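Local coordinates for folylpolyglutamate synthase (FolC) (Helicobacter pylori, PDB 6K8C), which probably adds glutamate to dihydropteroate to make dihydrofolate, then extends reduced folates into folylpolyglutamates, using ATP, at residues 5-8 and 12-15; 33-38 and 152-157; 64-69 and 74-79; 108-113 and 122-127. All coordinates share one frame; numbering follows the deposited sequence.

Interaction 1: residues 5-8 and 12-15; sequences PLNG and LKAF
Leu-6 and Lys-13 are joined through the main chain. The backbone N of Lys-13 donates to the O of Leu-6 at 2.9 Å, with an N-H...O angle of 166°. The donor lies nearly in line with the C=O bond. The N of Leu-12 is also near this oxygen, but the angle is poor and Leu-12 N is hydrogen-bonded to Glu-104 OE1 instead.

A water adds a second link. It gives one proton to Leu-6 O and the other to Gly-8 O, the latter 2.8 Å from the water oxygen. It accepts from the N of Ala-14, also at 2.8 Å. Gly-8 has a positive phi of 94°, which suits glycine.

One apolar contact is made: Leu-6 and Leu-12 lie side by side, and their CD2 methyls meet at 4.1 Å. Leu-12 also packs on Leu-103 and Leu-128 of two other helices. Van der Waals contacts to polar groups add to this. On the exposed side, the Lys-13 chain runs alongside the Asn-7 amide, with Lys-13 CD 3.7 Å from Asn-7 OD1. Bends at chi3 and chi4 turn its amine away. The CB of Ala-14 touches Gly-8 O.

This is a loop folded back on the start of helix 12-17. A loop carbonyl, a water and a carboxylate serve the first N-H groups of that helix, as in helix N-terminal capping.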
loop_
_atom_site.group_PDB
_atom_site.type_symbol
_atom_site.label_atom_id
_atom_site.label_comp_id
_atom_site.label_asym_id
_atom_site.label_seq_id
_atom_site.Cartn_x
_atom_site.Cartn_y
_atom_site.Cartn_z
ATOM N N PRO A 5 -11.500 7.876 22.465
ATOM C CA PRO A 5 -12.225 7.276 21.341
ATOM C C PRO A 5 -11.761 5.849 21.068
ATOM O O PRO A 5 -12.380 4.892 21.542
ATOM C CB PRO A 5 -11.886 8.203 20.169
ATOM C CG PRO A 5 -10.687 9.038 20.628
ATOM C CD PRO A 5 -10.309 8.612 22.016
ATOM N N LEU A 6 -10.668 5.714 20.318
ATOM C CA LEU A 6 -10.042 4.412 20.129
ATOM C C LEU A 6 -9.311 3.930 21.375
ATOM O O LEU A 6 -8.795 2.805 21.372
ATOM C CB LEU A 6 -9.068 4.463 18.947
ATOM C CG LEU A 6 -9.636 5.057 17.649
ATOM C CD1 LEU A 6 -8.517 5.492 16.711
ATOM C CD2 LEU A 6 -10.587 4.092 16.951
ATOM N N ASN A 7 -9.260 4.746 22.428
ATOM C CA ASN A 7 -8.550 4.431 23.654
ATOM C C ASN A 7 -9.509 3.865 24.702
ATOM O O ASN A 7 -10.681 3.589 24.429
ATOM C CB ASN A 7 -7.845 5.677 24.188
ATOM C CG ASN A 7 -6.355 5.697 23.880
ATOM O OD1 ASN A 7 -5.563 5.027 24.544
ATOM N ND2 ASN A 7 -5.966 6.469 22.870
ATOM N N GLY A 8 -9.003 3.697 25.922
ATOM C CA GLY A 8 -9.786 3.136 27.001
ATOM C C GLY A 8 -9.591 1.636 27.136
ATOM O O GLY A 8 -8.970 0.970 26.304
ATOM N N LEU A 12 -10.477 0.117 20.863
ATOM C CA LEU A 12 -9.862 -0.657 19.791
ATOM C C LEU A 12 -8.354 -0.783 19.987
ATOM O O LEU A 12 -7.778 -1.844 19.723
ATOM C CB LEU A 12 -10.177 -0.018 18.440
ATOM C CG LEU A 12 -9.367 -0.563 17.265
ATOM C CD1 LEU A 12 -9.678 -2.037 17.051
ATOM C CD2 LEU A 12 -9.655 0.240 16.003
ATOM N N LYS A 13 -7.699 0.286 20.447
ATOM C CA LYS A 13 -6.248 0.251 20.609
ATOM C C LYS A 13 -5.825 -0.873 21.550
ATOM O O LYS A 13 -4.899 -1.638 21.247
ATOM C CB LYS A 13 -5.743 1.606 21.113
ATOM C CG LYS A 13 -4.268 1.606 21.505
ATOM C CD LYS A 13 -3.830 2.953 22.065
ATOM C CE LYS A 13 -3.500 3.936 20.948
ATOM N NZ LYS A 13 -2.335 3.496 20.127
ATOM N N ALA A 14 -6.515 -1.005 22.689
ATOM C CA ALA A 14 -6.192 -2.068 23.636
ATOM C C ALA A 14 -6.482 -3.441 23.048
ATOM O O ALA A 14 -5.725 -4.391 23.279
ATOM C CB ALA A 14 -6.970 -1.867 24.941
ATOM N N PHE A 15 -7.569 -3.568 22.283
ATOM C CA PHE A 15 -7.899 -4.855 21.676
ATOM C C PHE A 15 -6.842 -5.281 20.662
ATOM O O PHE A 15 -6.500 -6.467 20.572
ATOM C CB PHE A 15 -9.277 -4.778 21.019
ATOM C CG PHE A 15 -9.843 -6.110 20.630
ATOM C CD1 PHE A 15 -10.146 -7.060 21.592
ATOM C CD2 PHE A 15 -10.096 -6.405 19.299
ATOM C CE1 PHE A 15 -10.685 -8.286 21.234
ATOM C CE2 PHE A 15 -10.641 -7.621 18.937
ATOM C CZ PHE A 15 -10.930 -8.568 19.906
HETATM O O HOH W 1 -7.898 1.167 23.704
#

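Interaction 2: residues 33-38 and 152-157; sequences QIYKDF and TNALKK
The ring of Tyr-35 is packed against Leu-155. A CH-pi contact puts Leu-155 CD1 over one ring face, 4.2 Å from the centroid of the Tyr-35 ring and 18° off its normal. The methyl is offset toward the rim on the CE1-CZ side. Leu-155 CG sits nearer the phenol end, 3.5 Å from Tyr-35 OH and 3.7 Å from Tyr-35 CZ. The two side chains cross at about a right angle. Nearer the root of the ring, Tyr-35 CD2 meets the CB of Ala-154 at 4.3 Å. The carbonyl O of Ala-154 approaches CD2 and CE2 obliquely.

The hydroxyl is tied in by a water that lies in the ring plane at its edge. This water is 2.8 Å from Tyr-35 OH and accepts from the N of Lys-156 at 3.2 Å. It thus links the phenol to the backbone just past Leu-155.

The contact joins helix 28-41 to the loop between strands 138-142 and 159-162 of the P-loop NTPase-like Mur ligase middle domain. Tyr-35 reaches across because its CG is anti to the backbone N (chi1 -172°), which aims the ring from the helix into the loop.

Further out, Leu-155 rests on Leu-139 and Leu-141 of the sheet and on Val-130 of helix 121-132. Tyr-35 also touches Ile-45. At the start of segment 152-157, in its 3-10 part, Thr-152 OG1 is hydrogen-bonded to Asp-150 OD2 and His-51 NE2.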
loop_
_atom_site.group_PDB
_atom_site.type_symbol
_atom_site.label_atom_id
_atom_site.label_comp_id
_atom_site.label_asym_id
_atom_site.label_seq_id
_atom_site.Cartn_x
_atom_site.Cartn_y
_atom_site.Cartn_z
ATOM N N GLN A 33 -13.477 -19.842 8.671
ATOM C CA GLN A 33 -14.483 -20.064 9.703
ATOM C C GLN A 33 -14.885 -18.756 10.375
ATOM O O GLN A 33 -16.075 -18.528 10.633
ATOM C CB GLN A 33 -13.950 -21.064 10.729
ATOM C CG GLN A 33 -14.933 -21.449 11.811
ATOM C CD GLN A 33 -14.293 -22.305 12.888
ATOM O OE1 GLN A 33 -13.131 -22.701 12.776
ATOM N NE2 GLN A 33 -15.047 -22.590 13.942
ATOM N N ILE A 34 -13.913 -17.885 10.667
ATOM C CA ILE A 34 -14.234 -16.590 11.265
ATOM C C ILE A 34 -15.213 -15.834 10.379
ATOM O O ILE A 34 -16.227 -15.303 10.850
ATOM C CB ILE A 34 -12.955 -15.762 11.502
ATOM C CG1 ILE A 34 -12.136 -16.322 12.666
ATOM C CG2 ILE A 34 -13.310 -14.297 11.781
ATOM C CD1 ILE A 34 -10.730 -15.745 12.738
ATOM N N TYR A 35 -14.921 -15.779 9.076
ATOM C CA TYR A 35 -15.730 -14.970 8.169
ATOM C C TYR A 35 -17.137 -15.537 8.031
ATOM O O TYR A 35 -18.113 -14.780 7.962
ATOM C CB TYR A 35 -15.043 -14.855 6.800
ATOM C CG TYR A 35 -15.735 -13.864 5.896
ATOM C CD1 TYR A 35 -15.868 -12.535 6.276
ATOM C CD2 TYR A 35 -16.293 -14.259 4.687
ATOM C CE1 TYR A 35 -16.523 -11.626 5.476
ATOM C CE2 TYR A 35 -16.948 -13.347 3.870
ATOM C CZ TYR A 35 -17.056 -12.034 4.276
ATOM O OH TYR A 35 -17.706 -11.117 3.485
ATOM N N LYS A 36 -17.262 -16.865 7.997
ATOM C CA LYS A 36 -18.584 -17.485 7.951
ATOM C C LYS A 36 -19.409 -17.094 9.171
ATOM O O LYS A 36 -20.591 -16.751 9.052
ATOM C CB LYS A 36 -18.447 -19.005 7.851
ATOM C CG LYS A 36 -19.375 -19.650 6.827
ATOM C CD LYS A 36 -18.800 -19.551 5.412
ATOM C CE LYS A 36 -19.613 -20.371 4.415
ATOM N NZ LYS A 36 -18.813 -20.752 3.216
ATOM N N ASP A 37 -18.789 -17.123 10.355
ATOM C CA ASP A 37 -19.476 -16.682 11.567
ATOM C C ASP A 37 -19.843 -15.209 11.490
ATOM O O ASP A 37 -20.927 -14.809 11.933
ATOM C CB ASP A 37 -18.602 -16.934 12.794
ATOM C CG ASP A 37 -18.461 -18.400 13.119
ATOM O OD1 ASP A 37 -19.021 -19.235 12.378
ATOM O OD2 ASP A 37 -17.788 -18.716 14.122
ATOM N N PHE A 38 -18.944 -14.379 10.951
ATOM C CA PHE A 38 -19.244 -12.957 10.814
ATOM C C PHE A 38 -20.489 -12.743 9.962
ATOM O O PHE A 38 -21.367 -11.944 10.312
ATOM C CB PHE A 38 -18.055 -12.203 10.200
ATOM C CG PHE A 38 -18.404 -10.808 9.753
ATOM C CD1 PHE A 38 -18.359 -9.752 10.646
ATOM C CD2 PHE A 38 -18.820 -10.563 8.455
ATOM C CE1 PHE A 38 -18.701 -8.476 10.250
ATOM C CE2 PHE A 38 -19.169 -9.290 8.054
ATOM C CZ PHE A 38 -19.102 -8.243 8.946
ATOM N N THR A 152 -8.072 -11.699 3.062
ATOM C CA THR A 152 -8.924 -11.057 2.065
ATOM C C THR A 152 -9.406 -12.038 1.005
ATOM O O THR A 152 -10.366 -11.734 0.289
ATOM C CB THR A 152 -8.196 -9.890 1.395
ATOM O OG1 THR A 152 -6.986 -10.361 0.785
ATOM C CG2 THR A 152 -7.869 -8.812 2.410
ATOM N N ASN A 153 -8.775 -13.209 0.901
ATOM C CA ASN A 153 -9.214 -14.227 -0.049
ATOM C C ASN A 153 -10.581 -14.807 0.288
ATOM O O ASN A 153 -11.209 -15.417 -0.585
ATOM C CB ASN A 153 -8.196 -15.366 -0.112
ATOM C CG ASN A 153 -7.143 -15.138 -1.162
ATOM O OD1 ASN A 153 -7.456 -14.740 -2.283
ATOM N ND2 ASN A 153 -5.884 -15.382 -0.807
ATOM N N ALA A 154 -11.049 -14.651 1.528
ATOM C CA ALA A 154 -12.293 -15.282 1.947
ATOM C C ALA A 154 -13.529 -14.548 1.445
ATOM O O ALA A 154 -14.616 -15.132 1.431
ATOM C CB ALA A 154 -12.345 -15.384 3.475
ATOM N N LEU A 155 -13.392 -13.291 1.043
ATOM C CA LEU A 155 -14.532 -12.530 0.558
ATOM C C LEU A 155 -14.786 -12.853 -0.910
ATOM O O LEU A 155 -13.851 -13.062 -1.688
ATOM C CB LEU A 155 -14.284 -11.031 0.743
ATOM C CG LEU A 155 -14.493 -10.437 2.138
ATOM C CD1 LEU A 155 -13.383 -10.854 3.089
ATOM C CD2 LEU A 155 -14.565 -8.924 2.048
ATOM N N LYS A 156 -16.060 -12.925 -1.286
ATOM C CA LYS A 156 -16.385 -13.127 -2.691
ATOM C C LYS A 156 -15.956 -11.900 -3.485
ATOM O O LYS A 156 -16.125 -10.762 -3.040
ATOM C CB LYS A 156 -17.880 -13.394 -2.871
ATOM C CG LYS A 156 -18.270 -14.856 -2.682
ATOM C CD LYS A 156 -19.779 -15.047 -2.717
ATOM C CE LYS A 156 -20.191 -16.326 -2.002
ATOM N NZ LYS A 156 -21.673 -16.456 -1.911
ATOM N N LYS A 157 -15.381 -12.134 -4.654
ATOM C CA LYS A 157 -14.753 -11.072 -5.421
ATOM C C LYS A 157 -15.477 -10.870 -6.743
ATOM O O LYS A 157 -15.842 -11.835 -7.422
ATOM C CB LYS A 157 -13.272 -11.374 -5.672
ATOM C CG LYS A 157 -12.998 -12.736 -6.272
ATOM C CD LYS A 157 -11.520 -12.903 -6.572
ATOM C CE LYS A 157 -10.703 -12.918 -5.291
ATOM N NZ LYS A 157 -10.415 -14.305 -4.842
HETATM O O HOH W 2 -18.242 -12.049 0.886
#

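Interaction 3: residues 64-69 and 74-79; sequences FLTLLL and FKVLHF
Val-76 meets two residues of helix 64-69 with its two branches. Its CB starts the contact, 4.1 Å from Thr-66 CG2. From there CG1, anti to the backbone N (chi1 -173°), comes to 3.8 Å from the same Thr-66 CG2. The other branch, CG2, turns to the next helical turn and ends 3.7 Å from the CB of Leu-69. The valine fork thus spans one turn of helix.

The helix runs almost antiparallel to strand 76-79, at 172° between their directions, with the axes 8.8 Å apart at closest approach. This is the return limb of a beta-alpha-beta crossover. Strand 48-53 leads through the P-loop into helix 58-70, and the chain then comes back as strand 76-79, parallel to the first and with strand 138-142 between them.

One step further along the strand, Thr-66 OG1 lies 3.4 Å from the CB of His-78 and stands oblique to the imidazole. This is packing. The hydroxyl is hydrogen-bonded to Gly-62 O on its own helix, and His-78 ND1 to Arg-63 NE. The side chains of both Thr-66 and His-78 also touch Val-140.

At the other end, the turn between helix and strand is closed weakly. The N of Phe-74 donates a long, weak bond to Leu-69 O at 3.4 Å. That oxygen also lies near the plane of the Phe-74 ring, at its edge, 3.6 Å from Phe-74 CD2. The phenyl ring meets Tyr-138 edge-to-face.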
loop_
_atom_site.group_PDB
_atom_site.type_symbol
_atom_site.label_atom_id
_atom_site.label_comp_id
_atom_site.label_asym_id
_atom_site.label_seq_id
_atom_site.Cartn_x
_atom_site.Cartn_y
_atom_site.Cartn_z
ATOM N N PHE A 64 -6.225 5.069 -6.908
ATOM C CA PHE A 64 -6.654 5.655 -8.178
ATOM C C PHE A 64 -8.025 5.129 -8.579
ATOM O O PHE A 64 -8.919 5.898 -8.951
ATOM C CB PHE A 64 -5.636 5.338 -9.282
ATOM C CG PHE A 64 -4.573 6.381 -9.469
ATOM C CD1 PHE A 64 -4.884 7.728 -9.458
ATOM C CD2 PHE A 64 -3.254 6.003 -9.687
ATOM C CE1 PHE A 64 -3.893 8.683 -9.649
ATOM C CE2 PHE A 64 -2.258 6.951 -9.877
ATOM C CZ PHE A 64 -2.579 8.293 -9.858
ATOM N N LEU A 65 -8.206 3.806 -8.508
ATOM C CA LEU A 65 -9.511 3.217 -8.792
ATOM C C LEU A 65 -10.576 3.761 -7.846
ATOM O O LEU A 65 -11.680 4.116 -8.276
ATOM C CB LEU A 65 -9.426 1.694 -8.693
ATOM C CG LEU A 65 -10.725 0.899 -8.854
ATOM C CD1 LEU A 65 -11.363 1.155 -10.209
ATOM C CD2 LEU A 65 -10.463 -0.586 -8.673
ATOM N N THR A 66 -10.256 3.829 -6.547
ATOM C CA THR A 66 -11.178 4.376 -5.553
ATOM C C THR A 66 -11.604 5.799 -5.909
ATOM O O THR A 66 -12.786 6.151 -5.804
ATOM C CB THR A 66 -10.524 4.347 -4.164
ATOM O OG1 THR A 66 -10.251 2.992 -3.784
ATOM C CG2 THR A 66 -11.437 4.983 -3.105
ATOM N N LEU A 67 -10.645 6.637 -6.319
ATOM C CA LEU A 67 -10.967 8.023 -6.658
ATOM C C LEU A 67 -11.851 8.101 -7.897
ATOM O O LEU A 67 -12.788 8.907 -7.943
ATOM C CB LEU A 67 -9.686 8.834 -6.866
ATOM C CG LEU A 67 -8.819 9.009 -5.615
ATOM C CD1 LEU A 67 -7.534 9.769 -5.937
ATOM C CD2 LEU A 67 -9.606 9.683 -4.483
ATOM N N LEU A 68 -11.570 7.277 -8.909
ATOM C CA LEU A 68 -12.400 7.279 -10.111
ATOM C C LEU A 68 -13.831 6.865 -9.788
ATOM O O LEU A 68 -14.791 7.480 -10.265
ATOM C CB LEU A 68 -11.798 6.352 -11.170
ATOM C CG LEU A 68 -10.472 6.782 -11.794
ATOM C CD1 LEU A 68 -9.785 5.596 -12.450
ATOM C CD2 LEU A 68 -10.681 7.915 -12.793
ATOM N N LEU A 69 -13.994 5.814 -8.981
ATOM C CA LEU A 69 -15.334 5.367 -8.615
ATOM C C LEU A 69 -16.062 6.428 -7.799
ATOM O O LEU A 69 -17.245 6.705 -8.039
ATOM C CB LEU A 69 -15.250 4.048 -7.841
ATOM C CG LEU A 69 -14.731 2.864 -8.659
ATOM C CD1 LEU A 69 -14.370 1.681 -7.765
ATOM C CD2 LEU A 69 -15.759 2.456 -9.697
ATOM N N PHE A 74 -20.127 7.062 -6.326
ATOM C CA PHE A 74 -20.223 5.766 -5.674
ATOM C C PHE A 74 -19.571 5.829 -4.300
ATOM O O PHE A 74 -18.591 6.549 -4.088
ATOM C CB PHE A 74 -19.561 4.663 -6.504
ATOM C CG PHE A 74 -20.354 4.250 -7.709
ATOM C CD1 PHE A 74 -21.635 3.740 -7.574
ATOM C CD2 PHE A 74 -19.812 4.360 -8.979
ATOM C CE1 PHE A 74 -22.365 3.356 -8.685
ATOM C CE2 PHE A 74 -20.533 3.978 -10.092
ATOM C CZ PHE A 74 -21.811 3.478 -9.949
ATOM N N LYS A 75 -20.133 5.070 -3.365
ATOM C CA LYS A 75 -19.555 4.924 -2.037
ATOM C C LYS A 75 -18.531 3.797 -2.079
ATOM O O LYS A 75 -18.856 2.673 -2.476
ATOM C CB LYS A 75 -20.644 4.641 -1.001
ATOM C CG LYS A 75 -21.539 5.837 -0.719
ATOM C CD LYS A 75 -22.390 5.608 0.525
ATOM C CE LYS A 75 -23.867 5.851 0.249
ATOM N NZ LYS A 75 -24.730 4.817 0.891
ATOM N N VAL A 76 -17.294 4.099 -1.689
ATOM C CA VAL A 76 -16.183 3.163 -1.815
ATOM C C VAL A 76 -15.363 3.172 -0.532
ATOM O O VAL A 76 -15.070 4.236 0.023
ATOM C CB VAL A 76 -15.276 3.516 -3.018
ATOM C CG1 VAL A 76 -14.220 2.431 -3.229
ATOM C CG2 VAL A 76 -16.100 3.721 -4.280
ATOM N N LEU A 77 -14.961 1.989 -0.080
ATOM C CA LEU A 77 -13.964 1.855 0.970
ATOM C C LEU A 77 -12.714 1.213 0.393
ATOM O O LEU A 77 -12.792 0.160 -0.248
ATOM C CB LEU A 77 -14.479 1.015 2.140
ATOM C CG LEU A 77 -13.525 1.063 3.340
ATOM C CD1 LEU A 77 -14.329 1.100 4.624
ATOM C CD2 LEU A 77 -12.545 -0.106 3.357
ATOM N N HIS A 78 -11.566 1.838 0.641
ATOM C CA HIS A 78 -10.274 1.320 0.216
ATOM C C HIS A 78 -9.519 0.840 1.448
ATOM O O HIS A 78 -9.173 1.642 2.323
ATOM C CB HIS A 78 -9.469 2.384 -0.528
ATOM C CG HIS A 78 -8.185 1.875 -1.101
ATOM N ND1 HIS A 78 -7.129 2.704 -1.417
ATOM C CD2 HIS A 78 -7.789 0.622 -1.423
ATOM C CE1 HIS A 78 -6.142 1.983 -1.918
ATOM N NE2 HIS A 78 -6.516 0.717 -1.933
ATOM N N PHE A 79 -9.268 -0.461 1.507
ATOM C CA PHE A 79 -8.616 -1.111 2.638
ATOM C C PHE A 79 -7.170 -1.406 2.259
ATOM O O PHE A 79 -6.925 -2.152 1.312
ATOM C CB PHE A 79 -9.361 -2.400 2.982
ATOM C CG PHE A 79 -8.703 -3.238 4.041
ATOM C CD1 PHE A 79 -8.519 -2.746 5.321
ATOM C CD2 PHE A 79 -8.305 -4.536 3.758
ATOM C CE1 PHE A 79 -7.934 -3.529 6.297
ATOM C CE2 PHE A 79 -7.719 -5.326 4.729
ATOM C CZ PHE A 79 -7.536 -4.823 5.998
#

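Interaction 4: residues 108-113 and 122-127; sequences QQLQSH and FEYATL
Leu-110 and Tyr-124 slide past each other, each side chain running toward the other's helix. The root of one therefore meets the tip of the other. Leu-110 CB lies 3.5 Å from Tyr-124 OH. Further out, Leu-110 CD1 is 3.9 Å from Tyr-124 CE1 and stands oblique to the ring. The same methyl reaches Leu-127 CB, also at 3.9 Å, where the two leucines cross at a slant. CD1 thus sits between the residues of one turn of helix 121-132. Tyr-124 gets there with CG anti to its N (chi1 -164°), which extends the ring toward helix 100-110.

Gln-111 is at the margin. Its CB is 4.2 Å from Tyr-124 OH, and the amide is turned elsewhere. CG takes the crowded position between N and carbonyl carbon (chi1 52°), and a bend at chi2 folds the chain back. Gln-111 NE2 then donates to Gln-108 O at 3.1 Å, in the carbonyl plane and on a lone pair. Leu-110 to His-113 form a type I turn, with His-113 N bonded to Leu-110 O at 3.1 Å.

The contact packs two helices of the Mur ligase middle domain, and Leu-110 also touches Phe-38 of helix 28-41. Between the two segments the contact is van der Waals packing, and the phenol oxygen merely abuts Leu-110 CB. Tyr-124 OH finds its polar partner in His-107 ND1, one turn back on helix 100-110. That bond would anchor the hydroxyl end, while Leu-110 and the edge-to-face ring of Phe-15 pack against the ring.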
loop_
_atom_site.group_PDB
_atom_site.type_symbol
_atom_site.label_atom_id
_atom_site.label_comp_id
_atom_site.label_asym_id
_atom_site.label_seq_id
_atom_site.Cartn_x
_atom_site.Cartn_y
_atom_site.Cartn_z
ATOM N N GLN A 108 -16.687 -1.734 18.497
ATOM C CA GLN A 108 -17.583 -2.026 19.615
ATOM C C GLN A 108 -18.620 -3.078 19.238
ATOM O O GLN A 108 -18.994 -3.912 20.069
ATOM C CB GLN A 108 -18.263 -0.744 20.093
ATOM C CG GLN A 108 -17.422 0.083 21.058
ATOM C CD GLN A 108 -16.792 -0.758 22.162
ATOM O OE1 GLN A 108 -17.449 -1.606 22.766
ATOM N NE2 GLN A 108 -15.513 -0.520 22.431
ATOM N N GLN A 109 -19.085 -3.068 17.985
ATOM C CA GLN A 109 -20.034 -4.086 17.545
ATOM C C GLN A 109 -19.364 -5.448 17.392
ATOM O O GLN A 109 -19.981 -6.482 17.674
ATOM C CB GLN A 109 -20.686 -3.669 16.225
ATOM C CG GLN A 109 -21.412 -2.336 16.267
ATOM C CD GLN A 109 -22.060 -1.994 14.938
ATOM O OE1 GLN A 109 -21.780 -0.951 14.347
ATOM N NE2 GLN A 109 -22.927 -2.879 14.457
ATOM N N LEU A 110 -18.106 -5.473 16.939
ATOM C CA LEU A 110 -17.443 -6.742 16.655
ATOM C C LEU A 110 -16.952 -7.446 17.916
ATOM O O LEU A 110 -17.011 -8.679 18.002
ATOM C CB LEU A 110 -16.254 -6.522 15.718
ATOM C CG LEU A 110 -16.521 -6.232 14.246
ATOM C CD1 LEU A 110 -15.197 -6.025 13.526
ATOM C CD2 LEU A 110 -17.299 -7.377 13.629
ATOM N N GLN A 111 -16.429 -6.687 18.880
ATOM C CA GLN A 111 -15.607 -7.270 19.936
ATOM C C GLN A 111 -16.363 -8.261 20.815
ATOM O O GLN A 111 -15.728 -9.099 21.464
ATOM C CB GLN A 111 -15.005 -6.161 20.801
ATOM C CG GLN A 111 -16.017 -5.155 21.328
ATOM C CD GLN A 111 -16.757 -5.660 22.553
ATOM O OE1 GLN A 111 -16.207 -6.414 23.355
ATOM N NE2 GLN A 111 -18.013 -5.254 22.698
ATOM N N SER A 112 -17.693 -8.197 20.851
ATOM C CA SER A 112 -18.462 -9.070 21.730
ATOM C C SER A 112 -18.633 -10.481 21.183
ATOM O O SER A 112 -19.275 -11.305 21.839
ATOM C CB SER A 112 -19.841 -8.462 22.006
ATOM O OG SER A 112 -20.380 -7.859 20.842
ATOM N N HIS A 113 -18.081 -10.787 20.015
ATOM C CA HIS A 113 -18.258 -12.093 19.403
ATOM C C HIS A 113 -16.972 -12.900 19.483
ATOM O O HIS A 113 -15.867 -12.356 19.390
ATOM C CB HIS A 113 -18.704 -11.957 17.946
ATOM C CG HIS A 113 -20.004 -11.233 17.786
ATOM N ND1 HIS A 113 -21.175 -11.875 17.446
ATOM C CD2 HIS A 113 -20.318 -9.925 17.928
ATOM C CE1 HIS A 113 -22.154 -10.992 17.381
ATOM N NE2 HIS A 113 -21.661 -9.801 17.671
ATOM N N PHE A 122 -4.320 -8.800 11.527
ATOM C CA PHE A 122 -4.762 -8.443 10.184
ATOM C C PHE A 122 -6.152 -8.988 9.883
ATOM O O PHE A 122 -6.923 -8.344 9.165
ATOM C CB PHE A 122 -3.762 -8.942 9.140
ATOM C CG PHE A 122 -4.117 -8.540 7.728
ATOM C CD1 PHE A 122 -4.007 -7.220 7.325
ATOM C CD2 PHE A 122 -4.586 -9.478 6.819
ATOM C CE1 PHE A 122 -4.342 -6.840 6.029
ATOM C CE2 PHE A 122 -4.924 -9.106 5.526
ATOM C CZ PHE A 122 -4.801 -7.788 5.132
ATOM N N GLU A 123 -6.494 -10.162 10.427
ATOM C CA GLU A 123 -7.843 -10.691 10.245
ATOM C C GLU A 123 -8.888 -9.773 10.867
ATOM O O GLU A 123 -9.973 -9.585 10.303
ATOM C CB GLU A 123 -7.937 -12.108 10.826
ATOM C CG GLU A 123 -7.179 -13.139 9.976
ATOM C CD GLU A 123 -6.970 -14.462 10.681
ATOM O OE1 GLU A 123 -7.333 -14.584 11.872
ATOM O OE2 GLU A 123 -6.442 -15.389 10.036
ATOM N N TYR A 124 -8.578 -9.178 12.025
ATOM C CA TYR A 124 -9.516 -8.244 12.644
ATOM C C TYR A 124 -9.645 -6.962 11.828
ATOM O O TYR A 124 -10.746 -6.413 11.693
ATOM C CB TYR A 124 -9.084 -7.919 14.072
ATOM C CG TYR A 124 -10.184 -7.280 14.883
ATOM C CD1 TYR A 124 -11.376 -7.957 15.125
ATOM C CD2 TYR A 124 -10.046 -5.995 15.387
ATOM C CE1 TYR A 124 -12.390 -7.376 15.859
ATOM C CE2 TYR A 124 -11.055 -5.409 16.124
ATOM C CZ TYR A 124 -12.224 -6.103 16.354
ATOM O OH TYR A 124 -13.227 -5.518 17.081
ATOM N N ALA A 125 -8.525 -6.457 11.295
ATOM C CA ALA A 125 -8.585 -5.300 10.404
ATOM C C ALA A 125 -9.488 -5.578 9.210
ATOM O O ALA A 125 -10.253 -4.704 8.781
ATOM C CB ALA A 125 -7.176 -4.923 9.935
ATOM N N THR A 126 -9.422 -6.799 8.670
ATOM C CA THR A 126 -10.274 -7.173 7.544
ATOM C C THR A 126 -11.751 -7.102 7.919
ATOM O O THR A 126 -12.566 -6.563 7.162
ATOM C CB THR A 126 -9.903 -8.578 7.051
ATOM O OG1 THR A 126 -8.530 -8.593 6.634
ATOM C CG2 THR A 126 -10.779 -8.997 5.874
ATOM N N LEU A 127 -12.120 -7.644 9.085
ATOM C CA LEU A 127 -13.514 -7.567 9.514
ATOM C C LEU A 127 -13.942 -6.125 9.737
ATOM O O LEU A 127 -15.077 -5.752 9.420
ATOM C CB LEU A 127 -13.740 -8.383 10.794
ATOM C CG LEU A 127 -13.590 -9.903 10.706
ATOM C CD1 LEU A 127 -14.015 -10.534 12.036
ATOM C CD2 LEU A 127 -14.397 -10.487 9.552
#

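Overall arrangement
Along the chain, interaction 1 comes first. Interactions 3 and 4 then follow in series, both nested inside the long loop closed by interaction 2. Interaction 4 is the hub. Its centre lies about 12 Å from that of interaction 2 and 13 Å from that of interaction 1. Phe-15 and Leu-12 pack on Tyr-124. Ile-34 packs on Leu-127, and Phe-38 on both Leu-127 and Leu-110. The centre of interaction 3 is about 22 Å from that of interaction 4. It belongs to the crossover at the sheet, and Phe-79 links it to helix 121-132 through Ala-125. The N-terminal helices 12-17 and 28-41 are thus bound to the helical layer of the ATP-binding Mur ligase middle domain.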